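PDB 5SWC: carbonic anhydrase from Synechocystis sp., which catalyses the reversible, zinc-dependent interconversion of carbon dioxide and hydrogencarbonate, supplying CO2 to RuBisCO inside the carboxysome. Local coordinates for residues A[98-103]-A[179-184]; A[127-132]-A[148-153]. All coordinates share one frame; numbering follows the deposited sequence.

Interaction 1: residues A[98-103]-A[179-184]; sequences AAMEYA and KNLQTY
Met-100, on helix 95-106, reaches across to Leu-181 on helix 162-181 and to Tyr-184 at the N-cap of helix 185-193, a small case of one flexible side chain bridging two backbones that stay well apart: the nearest CA atoms, of Met-100 and Leu-181, are 9.2 Å from each other. Met-100 starts out with CG anti to the backbone N (chi1 175°), which carries the chain toward the other segment; bends at chi2 and chi3 then fold the thioether so that the methyl CE, and not SD, meets the tyrosine. CE meets the CB end of the ring obliquely, 3.3 Å from Tyr-184 CD2 and 3.6 Å from Tyr-184 CB. Met-100 is modelled in two conformers, so the closeness of this approach is doubtful. Farther back along the thioether chain, CG of Met-100 meets CD2 of Leu-181 more loosely, at 4.4 Å.

The backbone N of Tyr-184 bonds to Leu-181 O in a type I turn, and that oxygen lies in the ring plane at its edge. In the same turn Asn-180 O accepts from both N and OG1 of Thr-183, the latter at 2.7 Å. The hydroxyl of Tyr-184 bonds to Pro-87 O, and the ring of Tyr-89 meets that of Tyr-184 with planes at about 60°. Ile-187 packs on Met-100 and Leu-181; Leu-138 of a second subunit packs on Tyr-184. With no hydrogen bond across it, the contact is buried apolar packing between helix 95-106 and the turn joining helices 162-181 and 185-193; the tyrosine hydroxyl is satisfied at the far end, leaving hydrocarbon beside the methionine methyl.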
ATOM      1  N   ALA A  98       3.669  15.325   3.619  1.00 12.13           N
ATOM      2  CA  ALA A  98       5.032  15.703   3.947  1.00 13.24           C
ATOM      3  C   ALA A  98       5.258  17.199   3.896  1.00 12.81           C
ATOM      4  O   ALA A  98       5.923  17.778   4.762  1.00 13.31           O
ATOM      5  CB  ALA A  98       5.999  14.992   3.024  1.00 14.27           C
ATOM      6  N   ALA A  99       4.767  17.847   2.852  1.00 12.16           N
ATOM      7  CA  ALA A  99       4.975  19.279   2.709  1.00 11.15           C
ATOM      8  C   ALA A  99       4.265  20.049   3.819  1.00 12.03           C
ATOM      9  O   ALA A  99       4.801  20.996   4.377  1.00 13.16           O
ATOM     10  CB  ALA A  99       4.543  19.740   1.367  1.00 11.75           C
ATOM     11  N   MET A 100       3.055  19.626   4.120  1.00 12.36           N
ATOM     12  CA  MET A 100       2.306  20.261   5.201  0.68 10.87           C
ATOM     13  C   MET A 100       3.043  20.050   6.521  1.00 12.11           C
ATOM     14  O   MET A 100       3.199  20.981   7.313  1.00 13.40           O
ATOM     15  CB  MET A 100       0.866  19.701   5.243  0.68 10.48           C
ATOM     16  CG  MET A 100      -0.011  20.174   6.399  0.68 12.53           C
ATOM     17  SD  MET A 100       0.406  19.426   8.015  0.68 14.47           S
ATOM     18  CE  MET A 100      -0.050  17.719   7.709  0.68 14.59           C
ATOM     19  N   GLU A 101       3.533  18.836   6.764  1.00 12.96           N
ATOM     20  CA  GLU A 101       4.249  18.557   8.002  1.00 13.38           C
ATOM     21  C   GLU A 101       5.504  19.415   8.124  1.00 13.78           C
ATOM     22  O   GLU A 101       5.807  19.967   9.183  1.00 15.31           O
ATOM     23  CB  GLU A 101       4.636  17.085   8.065  1.00 13.95           C
ATOM     24  CG  GLU A 101       5.277  16.701   9.387  1.00 16.63           C
ATOM     25  CD  GLU A 101       5.684  15.269   9.387  1.00 17.77           C
ATOM     26  OE1 GLU A 101       6.679  14.999   8.729  1.00 16.98           O
ATOM     27  OE2 GLU A 101       5.001  14.420  10.004  1.00 18.79           O
ATOM     28  N   TYR A 102       6.225  19.546   7.024  1.00 13.25           N
ATOM     29  CA  TYR A 102       7.410  20.428   7.058  1.00 15.04           C
ATOM     30  C   TYR A 102       7.032  21.859   7.420  1.00 14.85           C
ATOM     31  O   TYR A 102       7.673  22.486   8.267  1.00 15.78           O
ATOM     32  CB  TYR A 102       8.154  20.359   5.727  1.00 15.41           C
ATOM     33  CG  TYR A 102       9.498  21.031   5.774  1.00 15.38           C
ATOM     34  CD1 TYR A 102      10.588  20.415   6.372  1.00 20.67           C
ATOM     35  CD2 TYR A 102       9.663  22.308   5.293  1.00 15.53           C
ATOM     36  CE1 TYR A 102      11.824  21.067   6.452  1.00 19.94           C
ATOM     37  CE2 TYR A 102      10.880  22.933   5.353  1.00 17.39           C
ATOM     38  CZ  TYR A 102      11.949  22.326   5.923  1.00 19.12           C
ATOM     39  OH  TYR A 102      13.164  23.010   5.998  1.00 21.99           O
ATOM     40  N   ALA A 103       5.999  22.354   6.786  1.00 13.46           N
ATOM     41  CA  ALA A 103       5.533  23.728   7.032  1.00 13.66           C
ATOM     42  C   ALA A 103       5.138  23.963   8.508  1.00 15.90           C
ATOM     43  O   ALA A 103       5.476  24.977   9.122  1.00 16.93           O
ATOM     44  CB  ALA A 103       4.374  24.027   6.099  1.00 14.69           C
ATOM     45  N   LYS A 179     -11.744  18.839   6.068  1.00 12.15           N
ATOM     46  CA  LYS A 179     -11.948  17.664   6.900  1.00 12.32           C
ATOM     47  C   LYS A 179     -10.751  16.723   6.849  1.00 12.28           C
ATOM     48  O   LYS A 179     -10.325  16.198   7.880  1.00 12.24           O
ATOM     49  CB  LYS A 179     -13.219  16.916   6.488  1.00 13.32           C
ATOM     50  CG  LYS A 179     -14.545  17.687   6.618  1.00 15.14           C
ATOM     51  CD  LYS A 179     -14.807  18.101   8.033  1.00 19.65           C
ATOM     52  CE  LYS A 179     -16.120  18.881   8.088  1.00 23.67           C
ATOM     53  NZ  LYS A 179     -16.450  19.119   9.520  1.00 30.54           N
ATOM     54  N   ASN A 180     -10.190  16.512   5.666  1.00 10.87           N
ATOM     55  CA  ASN A 180      -9.011  15.678   5.537  1.00 10.07           C
ATOM     56  C   ASN A 180      -7.834  16.206   6.344  1.00 11.07           C
ATOM     57  O   ASN A 180      -7.116  15.441   7.022  1.00 11.41           O
ATOM     58  CB  ASN A 180      -8.629  15.532   4.072  1.00 11.04           C
ATOM     59  CG  ASN A 180      -9.667  14.762   3.250  1.00 11.41           C
ATOM     60  OD1 ASN A 180     -10.579  14.156   3.801  1.00 11.96           O
ATOM     61  ND2 ASN A 180      -9.506  14.765   1.924  1.00 12.42           N
ATOM     62  N   LEU A 181      -7.590  17.522   6.263  1.00 10.96           N
ATOM     63  CA  LEU A 181      -6.494  18.122   6.988  1.00 11.42           C
ATOM     64  C   LEU A 181      -6.591  17.849   8.497  1.00 11.84           C
ATOM     65  O   LEU A 181      -5.563  17.680   9.167  1.00 11.59           O
ATOM     66  CB  LEU A 181      -6.483  19.605   6.731  1.00 12.78           C
ATOM     67  CG  LEU A 181      -5.816  19.998   5.443  1.00 14.21           C
ATOM     68  CD1 LEU A 181      -6.201  21.422   5.107  1.00 18.27           C
ATOM     69  CD2 LEU A 181      -4.346  19.931   5.544  1.00 16.54           C
ATOM     70  N   GLN A 182      -7.798  17.851   9.028  1.00 11.75           N
ATOM     71  CA  GLN A 182      -8.001  17.707  10.457  1.00 12.47           C
ATOM     72  C   GLN A 182      -7.691  16.312  10.975  1.00 11.86           C
ATOM     73  O   GLN A 182      -7.735  16.072  12.173  1.00 15.31           O
ATOM     74  CB  GLN A 182      -9.395  18.139  10.812  1.00 12.91           C
ATOM     75  CG  GLN A 182      -9.491  19.668  10.674  1.00 14.77           C
ATOM     76  CD  GLN A 182     -10.859  20.181  10.918  1.00 22.36           C
ATOM     77  OE1 GLN A 182     -11.300  20.278  12.034  1.00 22.81           O
ATOM     78  NE2 GLN A 182     -11.553  20.521   9.849  1.00 22.87           N
ATOM     79  N   THR A 183      -7.395  15.367  10.086  1.00 10.28           N
ATOM     80  CA  THR A 183      -6.954  14.033  10.518  1.00 11.32           C
ATOM     81  C   THR A 183      -5.444  13.933  10.719  1.00 10.63           C
ATOM     82  O   THR A 183      -4.966  12.902  11.213  1.00 11.88           O
ATOM     83  CB  THR A 183      -7.422  12.901   9.568  1.00 11.61           C
ATOM     84  OG1 THR A 183      -6.844  13.030   8.263  1.00 11.75           O
ATOM     85  CG2 THR A 183      -8.931  12.839   9.542  1.00 13.33           C
ATOM     86  N   TYR A 184      -4.653  14.945  10.325  1.00 10.42           N
ATOM     87  CA  TYR A 184      -3.209  14.850  10.481  1.00 10.69           C
ATOM     88  C   TYR A 184      -2.770  15.172  11.932  1.00 11.38           C
ATOM     89  O   TYR A 184      -3.272  16.132  12.512  1.00 12.22           O
ATOM     90  CB  TYR A 184      -2.506  15.809   9.537  1.00 11.22           C
ATOM     91  CG  TYR A 184      -2.483  15.324   8.090  1.00 10.83           C
ATOM     92  CD1 TYR A 184      -3.603  15.441   7.317  1.00 11.00           C
ATOM     93  CD2 TYR A 184      -1.378  14.663   7.547  1.00 12.23           C
ATOM     94  CE1 TYR A 184      -3.609  14.963   6.011  1.00 11.77           C
ATOM     95  CE2 TYR A 184      -1.385  14.202   6.265  1.00 12.19           C
ATOM     96  CZ  TYR A 184      -2.500  14.343   5.516  1.00 12.69           C
ATOM     97  OH  TYR A 184      -2.428  13.872   4.213  1.00 14.61           O
TER

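Interaction 2: residues A[127-132]-A[148-153]; sequences LKLNSL and ATRRLV
The guanidinium of Arg-150 has one face covered by Leu-129, whose methyl CD2 lies 3.8 Å from NE and equally near CD of the same arginine. Toward Glu-147, one turn back on helix 147-156, NE forms a salt bridge. NH2 makes a weak bond to a water at 3.3 Å, which also takes a long, weak bond from the backbone N of Leu-129, so the bridge across the contact is a loose one. The two side chains meet at about a right angle: Arg-150 extends from its helix and bends at chi3 (74°), turning its flat end across the methyl. Two conformers were modelled for the arginine, and the details hold for one of them.

Beside this pair, Leu-127 CD2 touches Val-153 CG1 at 4.3 Å, although the leucine leaves its backbone pointing away. Within 127-132, which leads into a weakly bonded helix, Ser-131 OG donates to Lys-128 O (2.6 Å) in the carbonyl plane. Ile-166 and Leu-165 of helix 162-181 back Leu-127 and Val-153.

Chemically, the contact joins the 127-132 loop and short helix to helix 147-156 through an arginine paired with Glu-147, one leucine methyl on its face and CD, a weak water, and a separate apolar touch.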
ATOM      1  N   LEU A 127     -16.705  14.928 -11.818  1.00 19.59           N
ATOM      2  CA  LEU A 127     -18.092  14.799 -12.206  1.00 20.01           C
ATOM      3  C   LEU A 127     -18.306  13.867 -13.409  1.00 21.58           C
ATOM      4  O   LEU A 127     -19.437  13.559 -13.769  1.00 26.66           O
ATOM      5  CB  LEU A 127     -18.652  16.193 -12.491  1.00 22.17           C
ATOM      6  CG  LEU A 127     -18.718  17.157 -11.301  1.00 24.44           C
ATOM      7  CD1 LEU A 127     -18.988  18.610 -11.726  1.00 26.77           C
ATOM      8  CD2 LEU A 127     -19.752  16.725 -10.306  1.00 28.76           C
ATOM      9  N   LYS A 128     -17.204  13.456 -14.039  1.00 21.42           N
ATOM     10  CA  LYS A 128     -17.243  12.496 -15.125  1.00 22.84           C
ATOM     11  C   LYS A 128     -16.173  11.431 -14.880  1.00 27.01           C
ATOM     12  O   LYS A 128     -15.425  11.030 -15.770  1.00 26.07           O
ATOM     13  CB  LYS A 128     -17.076  13.178 -16.487  1.00 28.00           C
ATOM     14  CG  LYS A 128     -15.788  13.857 -16.739  1.00 40.93           C
ATOM     15  CD  LYS A 128     -15.620  14.193 -18.211  1.00 51.30           C
ATOM     16  CE  LYS A 128     -14.174  14.565 -18.524  1.00 50.14           C
ATOM     17  NZ  LYS A 128     -13.682  15.669 -17.627  1.00 41.25           N
ATOM     18  N   LEU A 129     -16.146  10.972 -13.643  1.00 24.98           N
ATOM     19  CA  LEU A 129     -15.021  10.196 -13.127  1.00 27.95           C
ATOM     20  C   LEU A 129     -14.779   8.916 -13.914  1.00 31.34           C
ATOM     21  O   LEU A 129     -13.646   8.589 -14.252  1.00 35.49           O
ATOM     22  CB  LEU A 129     -15.258   9.878 -11.646  1.00 26.57           C
ATOM     23  CG  LEU A 129     -14.163   9.125 -10.943  1.00 34.40           C
ATOM     24  CD1 LEU A 129     -12.934   9.999 -10.796  1.00 28.88           C
ATOM     25  CD2 LEU A 129     -14.746   8.663  -9.612  1.00 32.43           C
ATOM     26  N   ASN A 130     -15.821   8.196 -14.260  1.00 32.43           N
ATOM     27  CA  ASN A 130     -15.608   6.909 -14.908  1.00 40.31           C
ATOM     28  C   ASN A 130     -14.957   7.040 -16.264  1.00 38.37           C
ATOM     29  O   ASN A 130     -14.153   6.186 -16.645  1.00 43.96           O
ATOM     30  CB  ASN A 130     -16.904   6.131 -15.002  1.00 47.47           C
ATOM     31  CG  ASN A 130     -17.322   5.567 -13.664  1.00 61.10           C
ATOM     32  OD1 ASN A 130     -16.480   5.362 -12.771  1.00 56.56           O
ATOM     33  ND2 ASN A 130     -18.624   5.320 -13.503  1.00 59.95           N
ATOM     34  N   SER A 131     -15.278   8.121 -16.967  1.00 36.99           N
ATOM     35  CA  SER A 131     -14.698   8.384 -18.279  1.00 39.03           C
ATOM     36  C   SER A 131     -13.181   8.619 -18.246  1.00 40.59           C
ATOM     37  O   SER A 131     -12.520   8.509 -19.276  1.00 41.68           O
ATOM     38  CB  SER A 131     -15.365   9.611 -18.911  1.00 44.85           C
ATOM     39  OG  SER A 131     -14.925  10.815 -18.286  1.00 44.44           O
ATOM     40  N   LEU A 132     -12.631   8.970 -17.085  1.00 30.52           N
ATOM     41  CA  LEU A 132     -11.200   9.275 -16.973  1.00 27.19           C
ATOM     42  C   LEU A 132     -10.312   8.074 -16.999  1.00 32.81           C
ATOM     43  O   LEU A 132      -9.135   8.205 -17.307  1.00 27.69           O
ATOM     44  CB  LEU A 132     -10.896   9.963 -15.645  1.00 24.93           C
ATOM     45  CG  LEU A 132     -11.529  11.287 -15.415  1.00 25.13           C
ATOM     46  CD1 LEU A 132     -11.131  11.763 -14.019  1.00 25.89           C
ATOM     47  CD2 LEU A 132     -11.119  12.317 -16.456  1.00 34.04           C
ATOM     48  N   ALA A 148     -15.344  11.870  -1.164  1.00 13.91           N
ATOM     49  CA  ALA A 148     -16.376  12.387  -0.278  1.00 14.64           C
ATOM     50  C   ALA A 148     -17.095  13.567  -0.904  1.00 14.49           C
ATOM     51  O   ALA A 148     -18.290  13.768  -0.647  1.00 15.49           O
ATOM     52  CB  ALA A 148     -15.802  12.713   1.108  1.00 15.03           C
ATOM     53  N   THR A 149     -16.393  14.352  -1.715  1.00 13.70           N
ATOM     54  CA  THR A 149     -16.988  15.475  -2.447  1.00 13.62           C
ATOM     55  C   THR A 149     -17.958  14.922  -3.453  1.00 15.40           C
ATOM     56  O   THR A 149     -19.071  15.397  -3.555  1.00 16.45           O
ATOM     57  CB  THR A 149     -15.922  16.263  -3.176  1.00 12.53           C
ATOM     58  OG1 THR A 149     -14.896  16.633  -2.238  1.00 14.12           O
ATOM     59  CG2 THR A 149     -16.476  17.478  -3.862  1.00 14.62           C
ATOM     60  N   ARG A 150     -17.530  13.920  -4.215  1.00 13.81           N
ATOM     61  CA  ARG A 150     -18.365  13.399  -5.270  0.66 14.90           C
ATOM     62  C   ARG A 150     -19.633  12.794  -4.704  1.00 15.80           C
ATOM     63  O   ARG A 150     -20.731  13.016  -5.204  1.00 16.88           O
ATOM     64  CB  ARG A 150     -17.573  12.363  -6.055  0.66 15.86           C
ATOM     65  CG  ARG A 150     -18.215  12.025  -7.378  0.66 19.94           C
ATOM     66  CD  ARG A 150     -17.442  10.942  -8.085  0.66 18.62           C
ATOM     67  NE  ARG A 150     -17.701   9.677  -7.411  0.66 20.09           N
ATOM     68  CZ  ARG A 150     -18.654   8.820  -7.763  0.66 29.20           C
ATOM     69  NH1 ARG A 150     -18.855   7.704  -7.064  0.66 28.28           N
ATOM     70  NH2 ARG A 150     -19.434   9.077  -8.804  0.66 29.71           N
ATOM     71  N   ARG A 151     -19.500  12.038  -3.610  1.00 16.44           N
ATOM     72  CA  ARG A 151     -20.666  11.430  -2.987  1.00 17.28           C
ATOM     73  C   ARG A 151     -21.644  12.456  -2.459  1.00 17.70           C
ATOM     74  O   ARG A 151     -22.836  12.382  -2.719  1.00 19.80           O
ATOM     75  CB  ARG A 151     -20.202  10.481  -1.847  1.00 17.02           C
ATOM     76  CG  ARG A 151     -21.266   9.580  -1.282  1.00 18.20           C
ATOM     77  CD  ARG A 151     -21.706   8.450  -2.197  1.00 22.04           C
ATOM     78  NE  ARG A 151     -22.757   8.846  -3.106  1.00 30.39           N
ATOM     79  CZ  ARG A 151     -22.910   8.351  -4.334  1.00 44.73           C
ATOM     80  NH1 ARG A 151     -22.073   7.438  -4.809  1.00 38.45           N
ATOM     81  NH2 ARG A 151     -23.899   8.784  -5.105  1.00 42.02           N
ATOM     82  N   LEU A 152     -21.125  13.437  -1.733  1.00 16.60           N
ATOM     83  CA  LEU A 152     -21.966  14.527  -1.247  1.00 16.23           C
ATOM     84  C   LEU A 152     -22.702  15.249  -2.393  1.00 17.10           C
ATOM     85  O   LEU A 152     -23.922  15.500  -2.301  1.00 18.34           O
ATOM     86  CB  LEU A 152     -21.104  15.492  -0.429  1.00 17.68           C
ATOM     87  CG  LEU A 152     -21.844  16.626   0.259  1.00 18.31           C
ATOM     88  CD1 LEU A 152     -21.067  17.077   1.488  1.00 20.52           C
ATOM     89  CD2 LEU A 152     -22.078  17.784  -0.693  1.00 19.53           C
ATOM     90  N   VAL A 153     -21.983  15.594  -3.460  1.00 17.86           N
ATOM     91  CA  VAL A 153     -22.555  16.376  -4.545  1.00 18.41           C
ATOM     92  C   VAL A 153     -23.599  15.553  -5.298  1.00 24.13           C
ATOM     93  O   VAL A 153     -24.702  16.036  -5.570  1.00 24.88           O
ATOM     94  CB  VAL A 153     -21.444  16.899  -5.470  1.00 19.79           C
ATOM     95  CG1 VAL A 153     -22.044  17.422  -6.779  1.00 22.88           C
ATOM     96  CG2 VAL A 153     -20.631  17.983  -4.760  1.00 22.06           C
TER
HETATM   97  O   HOH W   1     -18.693  11.230 -11.259  1.00 35.05           O

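From the N terminus, the chain passes strands 53-58 and 76-81 before reaching 98-103 on helix 95-106, then runs along strand 111-117, which carries the zinc ligand His-117, past Cys-120 and helix 121-126 into 127-132. Interaction 2 closes a short loop of 15 residues, including helix 137-143, when the chain returns at 148-153. Helix 162-181 follows, and its end and the turn after it bring 179-184 back to close interaction 1 over 75 intervening residues, so the smaller loop nests wholly within the larger. The centres lie 23 Å apart and the nearest atoms about 6 Å. Helix 162-181 links them: its Leu-165 and Ile-166 back interaction 2, and its C-terminal end enters interaction 1.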